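Long-range contacts in probable ABC transporter extracellular-binding protein YckB (Bacillus subtilis, PDB 2IEE), which probably captures a solute outside the cell, as a membrane-attached lipoprotein, for a binding-protein-dependent ABC transport system: residues Y109-R117 against T174-Q184; P200-K208 against I254-D262. All blocks are in the same frame, centred on the assembly; numbering follows the deposited sequence.

Contact 1: Y109-R117 against T174-Q184; sequences YSYGTAIVR and TDVILNDYYLQ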
# COMPACT_ATOMS: atom_id res chain seq x y z
N TYR A 109 -6.61 -0.21 4.91
CA TYR A 109 -7.68 0.37 4.12
C TYR A 109 -7.20 1.75 3.69
O TYR A 109 -6.63 2.49 4.49
CB TYR A 109 -8.96 0.50 4.95
CG TYR A 109 -9.48 -0.81 5.51
CD1 TYR A 109 -8.84 -1.44 6.57
CD2 TYR A 109 -10.62 -1.40 4.97
CE1 TYR A 109 -9.32 -2.65 7.08
CE2 TYR A 109 -11.11 -2.61 5.48
CZ TYR A 109 -10.46 -3.22 6.53
OH TYR A 109 -10.94 -4.40 7.04
N SER A 110 -7.42 2.09 2.43
CA SER A 110 -6.98 3.38 1.95
C SER A 110 -7.80 3.78 0.73
O SER A 110 -8.81 3.15 0.40
CB SER A 110 -5.49 3.31 1.59
OG SER A 110 -4.96 4.60 1.31
N TYR A 111 -7.36 4.85 0.08
CA TYR A 111 -7.99 5.39 -1.12
C TYR A 111 -7.01 6.41 -1.71
O TYR A 111 -6.06 6.82 -1.05
CB TYR A 111 -9.34 6.04 -0.77
CG TYR A 111 -9.29 7.03 0.36
CD1 TYR A 111 -8.78 8.31 0.18
CD2 TYR A 111 -9.74 6.68 1.63
CE1 TYR A 111 -8.72 9.23 1.24
CE2 TYR A 111 -9.68 7.58 2.69
CZ TYR A 111 -9.18 8.85 2.49
OH TYR A 111 -9.13 9.73 3.55
N GLY A 112 -7.24 6.80 -2.96
CA GLY A 112 -6.36 7.76 -3.59
C GLY A 112 -6.71 9.20 -3.27
O GLY A 112 -7.86 9.52 -2.94
N THR A 113 -5.72 10.09 -3.36
CA THR A 113 -5.94 11.50 -3.10
C THR A 113 -5.08 12.30 -4.06
O THR A 113 -4.48 11.73 -4.97
CB THR A 113 -5.59 11.88 -1.64
OG1 THR A 113 -4.24 11.50 -1.35
CG2 THR A 113 -6.53 11.18 -0.67
N ALA A 114 -5.02 13.61 -3.86
CA ALA A 114 -4.23 14.47 -4.71
C ALA A 114 -3.46 15.50 -3.90
O ALA A 114 -3.98 16.09 -2.95
CB ALA A 114 -5.13 15.19 -5.71
N ILE A 115 -2.20 15.71 -4.27
CA ILE A 115 -1.39 16.72 -3.61
C ILE A 115 -1.39 17.89 -4.58
O ILE A 115 -1.10 17.74 -5.77
CB ILE A 115 0.04 16.23 -3.36
CG1 ILE A 115 0.09 15.47 -2.04
CG2 ILE A 115 1.00 17.42 -3.33
CD1 ILE A 115 1.44 14.85 -1.74
N VAL A 116 -1.74 19.06 -4.06
CA VAL A 116 -1.80 20.29 -4.85
C VAL A 116 -1.10 21.37 -4.04
O VAL A 116 -0.61 21.10 -2.95
CB VAL A 116 -3.27 20.69 -5.10
CG1 VAL A 116 -3.97 19.63 -5.96
CG2 VAL A 116 -4.02 20.85 -3.77
N ARG A 117 -1.04 22.59 -4.57
CA ARG A 117 -0.41 23.69 -3.84
C ARG A 117 -1.23 24.06 -2.60
O ARG A 117 -2.45 24.02 -2.63
CB ARG A 117 -0.25 24.92 -4.73
CG ARG A 117 0.96 24.86 -5.65
CD ARG A 117 1.03 26.09 -6.54
NE ARG A 117 0.04 26.03 -7.62
CZ ARG A 117 0.09 25.17 -8.63
NH1 ARG A 117 1.08 24.29 -8.71
NH2 ARG A 117 -0.83 25.21 -9.59
N THR A 174 4.37 22.18 -11.99
CA THR A 174 3.36 21.15 -12.22
C THR A 174 2.18 21.55 -11.33
O THR A 174 2.30 22.49 -10.54
CB THR A 174 3.83 19.74 -11.82
OG1 THR A 174 4.32 19.75 -10.47
CG2 THR A 174 4.90 19.24 -12.80
N ASP A 175 1.06 20.85 -11.44
CA ASP A 175 -0.11 21.21 -10.65
C ASP A 175 -0.61 20.20 -9.63
O ASP A 175 -1.04 20.58 -8.54
CB ASP A 175 -1.28 21.51 -11.58
CG ASP A 175 -0.99 22.64 -12.52
OD1 ASP A 175 -0.61 23.71 -12.04
OD2 ASP A 175 -1.17 22.44 -13.74
N VAL A 176 -0.54 18.92 -9.97
CA VAL A 176 -1.08 17.92 -9.08
C VAL A 176 -0.37 16.57 -9.17
O VAL A 176 0.19 16.22 -10.21
CB VAL A 176 -2.58 17.73 -9.42
CG1 VAL A 176 -2.71 17.24 -10.86
CG2 VAL A 176 -3.25 16.76 -8.45
N ILE A 177 -0.40 15.84 -8.06
CA ILE A 177 0.18 14.51 -7.97
C ILE A 177 -0.92 13.61 -7.41
O ILE A 177 -1.47 13.89 -6.35
CB ILE A 177 1.35 14.42 -6.98
CG1 ILE A 177 2.45 15.41 -7.35
CG2 ILE A 177 1.94 12.99 -6.99
CD1 ILE A 177 3.02 15.17 -8.71
N LEU A 178 -1.23 12.54 -8.13
CA LEU A 178 -2.25 11.59 -7.69
C LEU A 178 -1.55 10.36 -7.11
O LEU A 178 -0.69 9.77 -7.77
CB LEU A 178 -3.13 11.18 -8.87
CG LEU A 178 -4.56 11.74 -8.93
CD1 LEU A 178 -4.58 13.22 -8.58
CD2 LEU A 178 -5.14 11.49 -10.33
N ASN A 179 -1.91 9.97 -5.89
CA ASN A 179 -1.29 8.80 -5.27
C ASN A 179 -2.12 8.35 -4.08
O ASN A 179 -3.15 8.95 -3.77
CB ASN A 179 0.14 9.15 -4.82
CG ASN A 179 1.04 7.92 -4.69
OD1 ASN A 179 0.58 6.78 -4.83
ND2 ASN A 179 2.32 8.14 -4.42
N ASP A 180 -1.68 7.28 -3.42
CA ASP A 180 -2.36 6.74 -2.25
C ASP A 180 -2.38 7.79 -1.12
O ASP A 180 -1.39 8.50 -0.92
CB ASP A 180 -1.62 5.49 -1.77
CG ASP A 180 -2.13 4.99 -0.44
OD1 ASP A 180 -3.19 4.33 -0.41
OD2 ASP A 180 -1.46 5.26 0.59
N TYR A 181 -3.49 7.89 -0.40
CA TYR A 181 -3.62 8.87 0.67
C TYR A 181 -2.48 8.82 1.68
O TYR A 181 -1.80 9.81 1.92
CB TYR A 181 -4.93 8.66 1.42
CG TYR A 181 -5.04 9.47 2.68
CD1 TYR A 181 -4.97 10.87 2.65
CD2 TYR A 181 -5.24 8.86 3.91
CE1 TYR A 181 -5.10 11.62 3.82
CE2 TYR A 181 -5.37 9.60 5.08
CZ TYR A 181 -5.31 10.98 5.03
OH TYR A 181 -5.45 11.70 6.18
N TYR A 182 -2.29 7.65 2.29
CA TYR A 182 -1.25 7.51 3.29
C TYR A 182 0.15 7.84 2.79
O TYR A 182 0.92 8.47 3.51
CB TYR A 182 -1.31 6.10 3.89
CG TYR A 182 -2.53 5.95 4.76
CD1 TYR A 182 -2.68 6.73 5.91
CD2 TYR A 182 -3.55 5.06 4.43
CE1 TYR A 182 -3.83 6.63 6.71
CE2 TYR A 182 -4.70 4.95 5.22
CZ TYR A 182 -4.83 5.74 6.35
OH TYR A 182 -5.97 5.65 7.13
N LEU A 183 0.47 7.45 1.56
CA LEU A 183 1.79 7.76 1.01
C LEU A 183 1.95 9.26 0.90
O LEU A 183 3.05 9.79 1.08
CB LEU A 183 1.99 7.16 -0.37
CG LEU A 183 2.00 5.64 -0.47
CD1 LEU A 183 2.25 5.25 -1.92
CD2 LEU A 183 3.07 5.07 0.46
N GLN A 184 0.85 9.95 0.60
CA GLN A 184 0.91 11.40 0.47
C GLN A 184 0.98 12.11 1.82
O GLN A 184 1.56 13.19 1.91
CB GLN A 184 -0.28 11.91 -0.37
CG GLN A 184 -0.33 11.28 -1.76
CD GLN A 184 -1.04 12.14 -2.80
OE1 GLN A 184 -2.20 12.53 -2.63
NE2 GLN A 184 -0.36 12.41 -3.91
O HOH W 1 -7.43 3.66 6.83
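T113 and N179 exchange backbone hydrogen bonds, as do I115 and I177, making an antiparallel strand pair in the mixed sheet of one lobe of this periplasmic-binding-protein fold. A114 CB packs against V176 CG2 and, at 3.5 Å, L178 CD1. On the face carrying T113 and I115, helix 181-190 folds back and Q184 slides past both. Its OE1 accepts from T113 OG1 at 2.6 Å, while NE2 donates to I177 O from above the carbonyl plane, as a second donor after I115 N. T113 OG1 sits between its backbone N and carbonyl carbon (chi1 56°), which turns it to OE1 and leaves CG2 for Y181 CB. With both ends engaged the Q184 amide is fixed in rotation, and I115 CG1 packs on its CD. A leucine here would probably leave T113 OG1 without its acceptor and take the second donor from I177 O. Past these tightly packed strands, side chains add to the hold at each end. At one, the R117 guanidinium offers its edge to T174 O through NH1 and to D175 OD1 through NH2, a salt bridge of 2.9 Å, planes 68° apart; D175 OD2 turns to K134 N. At the other, D180 N-caps the helix through OD2 to L183 N and receives S110 OG on OD1. Y111 and Y181 rings are near parallel but slid apart, with Y111 OH over the Y181 face. Beside partly exposed Y109 the join is looser: a water donates to Y109 O at 2.7 Å and accepts from Y182 OH.

Contact 2: P200-K208 against I254-D262; sequences PDIKYMPNK and IDADVQDVD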
# COMPACT_ATOMS: atom_id res chain seq x y z
N PRO A 200 -8.37 18.66 0.23
CA PRO A 200 -9.41 18.27 1.19
C PRO A 200 -10.68 17.60 0.66
O PRO A 200 -11.37 16.93 1.43
CB PRO A 200 -9.72 19.58 1.91
CG PRO A 200 -9.51 20.61 0.83
CD PRO A 200 -8.23 20.13 0.18
N ASP A 201 -11.00 17.74 -0.62
CA ASP A 201 -12.23 17.14 -1.11
C ASP A 201 -12.12 15.96 -2.07
O ASP A 201 -13.07 15.20 -2.23
CB ASP A 201 -13.13 18.22 -1.72
CG ASP A 201 -13.44 19.33 -0.73
OD1 ASP A 201 -13.87 19.01 0.39
OD2 ASP A 201 -13.23 20.51 -1.07
N ILE A 202 -10.96 15.80 -2.69
CA ILE A 202 -10.78 14.72 -3.64
C ILE A 202 -10.37 13.40 -2.98
O ILE A 202 -9.32 13.31 -2.34
CB ILE A 202 -9.74 15.12 -4.71
CG1 ILE A 202 -10.31 16.25 -5.57
CG2 ILE A 202 -9.37 13.92 -5.57
CD1 ILE A 202 -9.29 16.89 -6.51
N LYS A 203 -11.23 12.40 -3.12
CA LYS A 203 -11.00 11.05 -2.59
C LYS A 203 -11.58 10.11 -3.65
O LYS A 203 -12.72 10.28 -4.08
CB LYS A 203 -11.74 10.85 -1.26
CG LYS A 203 -11.33 11.80 -0.13
CD LYS A 203 -12.22 11.58 1.10
CE LYS A 203 -11.76 12.40 2.31
NZ LYS A 203 -11.79 13.87 2.06
N TYR A 204 -10.80 9.13 -4.08
CA TYR A 204 -11.27 8.21 -5.11
C TYR A 204 -10.69 6.81 -4.99
O TYR A 204 -9.63 6.60 -4.40
CB TYR A 204 -10.92 8.76 -6.50
CG TYR A 204 -9.45 9.06 -6.64
CD1 TYR A 204 -8.91 10.25 -6.14
CD2 TYR A 204 -8.57 8.12 -7.18
CE1 TYR A 204 -7.55 10.49 -6.17
CE2 TYR A 204 -7.20 8.35 -7.21
CZ TYR A 204 -6.70 9.54 -6.69
OH TYR A 204 -5.35 9.77 -6.64
N MSE A 205 -11.40 5.86 -5.58
CA MSE A 205 -10.98 4.47 -5.63
C MSE A 205 -10.59 3.82 -4.30
O MSE A 205 -9.41 3.54 -4.07
CB MSE A 205 -9.82 4.32 -6.60
CG MSE A 205 -9.43 2.88 -6.87
SE MSE A 205 -7.60 2.75 -7.45
CE MSE A 205 -7.63 4.15 -8.78
N PRO A 206 -11.56 3.57 -3.42
CA PRO A 206 -11.24 2.94 -2.13
C PRO A 206 -10.58 1.58 -2.38
O PRO A 206 -10.81 0.96 -3.41
CB PRO A 206 -12.59 2.82 -1.46
CG PRO A 206 -13.53 2.61 -2.62
CD PRO A 206 -13.02 3.63 -3.62
N ASN A 207 -9.75 1.13 -1.44
CA ASN A 207 -9.06 -0.14 -1.59
C ASN A 207 -8.61 -0.68 -0.24
O ASN A 207 -8.51 0.06 0.74
CB ASN A 207 -7.85 0.03 -2.52
CG ASN A 207 -6.86 1.10 -2.04
OD1 ASN A 207 -6.10 0.88 -1.08
ND2 ASN A 207 -6.86 2.25 -2.69
N LYS A 208 -8.35 -1.99 -0.19
CA LYS A 208 -7.89 -2.65 1.01
C LYS A 208 -6.93 -3.77 0.63
O LYS A 208 -7.07 -4.38 -0.43
CB LYS A 208 -9.07 -3.21 1.82
CG LYS A 208 -9.97 -4.19 1.08
CD LYS A 208 -11.21 -4.48 1.93
CE LYS A 208 -12.25 -5.31 1.19
NZ LYS A 208 -13.47 -5.52 2.03
N ILE A 254 -11.52 4.26 6.96
CA ILE A 254 -11.84 5.67 7.17
C ILE A 254 -13.25 5.97 6.67
O ILE A 254 -13.55 5.78 5.50
CB ILE A 254 -10.85 6.59 6.41
CG1 ILE A 254 -9.44 6.44 6.99
CG2 ILE A 254 -11.32 8.04 6.50
CD1 ILE A 254 -8.39 7.28 6.28
N ASP A 255 -14.10 6.44 7.58
CA ASP A 255 -15.47 6.78 7.21
C ASP A 255 -15.39 8.09 6.42
O ASP A 255 -15.44 9.18 6.99
CB ASP A 255 -16.32 6.96 8.46
CG ASP A 255 -17.75 7.37 8.15
OD1 ASP A 255 -18.37 6.73 7.27
OD2 ASP A 255 -18.25 8.32 8.78
N ALA A 256 -15.27 7.97 5.10
CA ALA A 256 -15.16 9.15 4.25
C ALA A 256 -15.98 9.03 2.97
O ALA A 256 -16.39 7.94 2.57
CB ALA A 256 -13.70 9.41 3.91
N ASP A 257 -16.21 10.18 2.33
CA ASP A 257 -16.97 10.24 1.08
C ASP A 257 -16.01 9.94 -0.08
O ASP A 257 -15.44 10.86 -0.67
CB ASP A 257 -17.56 11.65 0.91
CG ASP A 257 -18.61 11.72 -0.19
OD1 ASP A 257 -18.29 11.36 -1.35
OD2 ASP A 257 -19.75 12.15 0.10
N VAL A 258 -15.84 8.66 -0.40
CA VAL A 258 -14.94 8.26 -1.47
C VAL A 258 -15.66 7.96 -2.78
O VAL A 258 -16.60 7.17 -2.82
CB VAL A 258 -14.09 7.03 -1.07
CG1 VAL A 258 -13.01 6.78 -2.10
CG2 VAL A 258 -13.48 7.26 0.30
N GLN A 259 -15.18 8.59 -3.85
CA GLN A 259 -15.76 8.44 -5.19
C GLN A 259 -15.21 7.24 -5.96
O GLN A 259 -14.01 6.99 -5.97
CB GLN A 259 -15.48 9.72 -5.98
CG GLN A 259 -16.07 9.77 -7.36
CD GLN A 259 -15.78 11.09 -8.05
OE1 GLN A 259 -16.08 12.16 -7.51
NE2 GLN A 259 -15.19 11.03 -9.23
N ASP A 260 -16.11 6.49 -6.60
CA ASP A 260 -15.69 5.33 -7.39
C ASP A 260 -15.31 5.80 -8.79
O ASP A 260 -15.92 6.72 -9.33
CB ASP A 260 -16.82 4.31 -7.48
CG ASP A 260 -16.88 3.38 -6.28
OD1 ASP A 260 -15.88 2.67 -6.03
OD2 ASP A 260 -17.92 3.35 -5.59
N VAL A 261 -14.29 5.16 -9.36
CA VAL A 261 -13.83 5.51 -10.70
C VAL A 261 -13.79 4.27 -11.60
O VAL A 261 -13.59 3.16 -11.12
CB VAL A 261 -12.42 6.15 -10.66
CG1 VAL A 261 -12.00 6.61 -12.05
CG2 VAL A 261 -12.42 7.33 -9.69
N ASP A 262 -13.99 4.47 -12.90
CA ASP A 262 -14.01 3.38 -13.86
C ASP A 262 -12.68 2.64 -13.97
O ASP A 262 -12.64 1.45 -13.59
CB ASP A 262 -14.40 3.91 -15.24
CG ASP A 262 -15.76 4.58 -15.23
OD1 ASP A 262 -15.91 5.61 -14.54
OD2 ASP A 262 -16.68 4.08 -15.92
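Q259 O accepts from M205 N of strand 197-214 at 2.9 Å, nearly along the C=O direction, and Y204 CA adds a weaker CA-H...O contact at 3.1 Å. Y204 and Q259 thus form a single beta bridge, through which the C-terminal tail meets the strand of this periplasmic-binding-protein lobe without becoming a regular strand itself. The return bond, Q259 N to K203 O at 3.0 Å, is nearly straight at the hydrogen (163°), but its donor stands above the K203 carbonyl plane. After this one bridge the chains part, their touching portions running 80° to each other. M205, a selenomethionine, has a left-handed backbone (phi 51°), a conformation consistent with the irregularity in this long strand.

Side chains pack on both sides of the bridge. Toward A256, D257 forms an inverse gamma turn, and the aliphatic chain of K203 lies against it: CD is 3.7 Å from D257 O, with the A256 methyl beside CD and CE. K203 stays extended until a bend at chi4 swings its ammonium end away from the tail. V258 sends CG1 anti to its backbone N (chi1 -171°), which brings this methyl against the Y204 carbonyl carbon and onto the proline ring of P206. Farther along, D260 OD1 approaches the same ring, the two side chains crossing at about a right angle. Y204 touches the tail with its root alone, CB lying 3.8 Å from V261 CG2; its ring leads the other way, toward strand 108-116. The contact is largely at the surface, with D257, Q259 and D260 exposed, and its tightest carbon pair is V258 CG1 to P206 CD at 3.5 Å.

Contacts 1 and 2 lie in the same lobe, their centres 11 Å apart, and follow in series along the chain: helix 181-190, which ends contact 1, is succeeded by strand 197-214, which opens contact 2. The mixed sheet joins them, because strand 108-116 runs between strands 176-180 and 197-214 and is antiparallel to both. Y204 bridges the two contacts: its O accepts from G112 N at 2.8 Å, and its OH probably bonds T113 O at 2.7 Å. Contact 1 is a buried strand pair in the sheet, whereas contact 2 lays the C-terminal tail over the lobe's surface, with I254 packing on Y181.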